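D-galactonate dehydratase family member RspA (Pantoea ananatis, PDB 3T6C) dehydrates D-gluconate to 2-dehydro-3-deoxy-D-gluconate with low activity in vitro, using one magnesium ion per subunit, as a member of the mandelate racemase/muconate lactonizing enzyme family. Local coordinates at residues 408-412 with 413-417. Numbering follows the deposited sequence.
Sequences IDINE and ALAAK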
loop_
_atom_site.group_PDB
_atom_site.type_symbol
_atom_site.label_atom_id
_atom_site.label_comp_id
_atom_site.label_asym_id
_atom_site.label_seq_id
_atom_site.Cartn_x
_atom_site.Cartn_y
_atom_site.Cartn_z
ATOM N N ILE A 408 15.302 -12.306 45.069
ATOM C CA ILE A 408 14.757 -11.165 45.814
ATOM C C ILE A 408 13.818 -11.705 46.879
ATOM O O ILE A 408 13.136 -12.727 46.694
ATOM C CB ILE A 408 13.982 -10.209 44.818
ATOM C CG1 ILE A 408 13.700 -8.842 45.454
ATOM C CG2 ILE A 408 12.638 -10.833 44.316
ATOM C CD1 ILE A 408 14.963 -8.133 45.817
ATOM N N ASP A 409 13.759 -11.012 48.009
ATOM C CA ASP A 409 12.848 -11.438 49.066
ATOM C C ASP A 409 12.100 -10.225 49.610
ATOM O O ASP A 409 12.334 -9.076 49.165
ATOM C CB ASP A 409 13.670 -12.116 50.186
ATOM C CG ASP A 409 12.823 -13.057 51.066
ATOM O OD1 ASP A 409 11.629 -13.311 50.783
ATOM O OD2 ASP A 409 13.386 -13.536 52.080
ATOM N N ILE A 410 11.152 -10.459 50.533
ATOM C CA ILE A 410 10.469 -9.327 51.195
ATOM C C ILE A 410 10.347 -9.641 52.690
ATOM O O ILE A 410 10.009 -10.786 53.076
ATOM C CB ILE A 410 9.061 -9.007 50.606
ATOM C CG1 ILE A 410 8.548 -7.693 51.223
ATOM C CG2 ILE A 410 8.056 -10.171 50.847
ATOM C CD1 ILE A 410 7.278 -7.191 50.592
ATOM N N ASN A 411 10.717 -8.665 53.521
ATOM C CA ASN A 411 10.519 -8.813 54.953
ATOM C C ASN A 411 9.162 -8.205 55.225
ATOM O O ASN A 411 8.992 -6.989 55.215
ATOM C CB ASN A 411 11.671 -8.108 55.678
ATOM C CG ASN A 411 11.566 -8.244 57.159
ATOM O OD1 ASN A 411 10.476 -8.148 57.713
ATOM N ND2 ASN A 411 12.680 -8.583 57.810
ATOM N N GLU A 412 8.180 -9.066 55.507
ATOM C CA GLU A 412 6.787 -8.606 55.686
ATOM C C GLU A 412 6.658 -7.700 56.904
ATOM O O GLU A 412 5.890 -6.729 56.884
ATOM C CB GLU A 412 5.846 -9.787 55.848
ATOM C CG GLU A 412 5.774 -10.648 54.574
ATOM C CD GLU A 412 4.607 -11.605 54.534
ATOM O OE1 GLU A 412 3.492 -11.250 54.960
ATOM O OE2 GLU A 412 4.834 -12.738 54.088
ATOM N N ALA A 413 7.384 -8.028 57.971
ATOM C CA ALA A 413 7.310 -7.188 59.185
ATOM C C ALA A 413 7.793 -5.777 58.925
ATOM O O ALA A 413 7.173 -4.821 59.390
ATOM C CB ALA A 413 8.100 -7.816 60.375
ATOM N N LEU A 414 8.915 -5.631 58.213
ATOM C CA LEU A 414 9.446 -4.315 57.909
ATOM C C LEU A 414 8.589 -3.609 56.867
ATOM O O LEU A 414 8.421 -2.384 56.904
ATOM C CB LEU A 414 10.885 -4.413 57.410
ATOM C CG LEU A 414 12.016 -4.392 58.455
ATOM C CD1 LEU A 414 11.708 -5.104 59.756
ATOM C CD2 LEU A 414 13.266 -4.887 57.822
ATOM N N ALA A 415 8.015 -4.371 55.935
ATOM C CA ALA A 415 7.179 -3.758 54.903
ATOM C C ALA A 415 5.986 -3.084 55.556
ATOM O O ALA A 415 5.517 -2.045 55.073
ATOM C CB ALA A 415 6.699 -4.828 53.898
ATOM N N ALA A 416 5.473 -3.688 56.629
ATOM C CA ALA A 416 4.333 -3.117 57.357
ATOM C C ALA A 416 4.627 -1.785 58.028
ATOM O O ALA A 416 3.694 -1.050 58.397
ATOM C CB ALA A 416 3.805 -4.135 58.380
ATOM N N LYS A 417 5.903 -1.483 58.238
ATOM C CA LYS A 417 6.296 -0.214 58.838
ATOM C C LYS A 417 6.236 0.933 57.840
ATOM O O LYS A 417 6.413 2.090 58.225
ATOM C CB LYS A 417 7.701 -0.312 59.407
ATOM C CG LYS A 417 7.777 -1.268 60.604
ATOM C CD LYS A 417 7.076 -0.664 61.843
ATOM C CE LYS A 417 8.018 0.338 62.550
ATOM N NZ LYS A 417 7.465 0.931 63.808
#
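The side-chain oxygen OD1 of Asn-411 receives the backbone N-H of Leu-414 at 3.0 Å from OD1 to N, a worked example of the asparagine N-cap. The N-H points almost straight at the oxygen (166°), but it arrives from above the plane of the amide, 50° out of it. With chi1 at -178°, CG of Asn-411 lies opposite the backbone N and beside the carbonyl carbon, from where OD1 can reach the N-H of Leu-414. The other end of the same amide lies against leucine: ND2 of Asn-411 is 3.7 Å from CD2 of Leu-414, the two side chains running at a slant to each other. Two i to i+4 backbone bonds follow the cap, Ala-415 N to Asn-411 O at 2.9 Å and Ala-416 N to Glu-412 O at 3.1 Å. On the buried side, CD1 of Ile-410 rests 4.1 Å from CB of Ala-415, and both side chains pack on Val-386 of helix 381-386. The carboxylate of Glu-412, the first helical residue, forms salt bridges with Lys-33 and Lys-48, on strands 29-37 and 44-51 of the N-terminal domain. Asn-411 thus supplies acceptors to two successive helical N-H groups, Leu-414 through its side chain and Ala-415 through its backbone, while the paired charges of Glu-412 tie the same short turn to the N-terminal sheet.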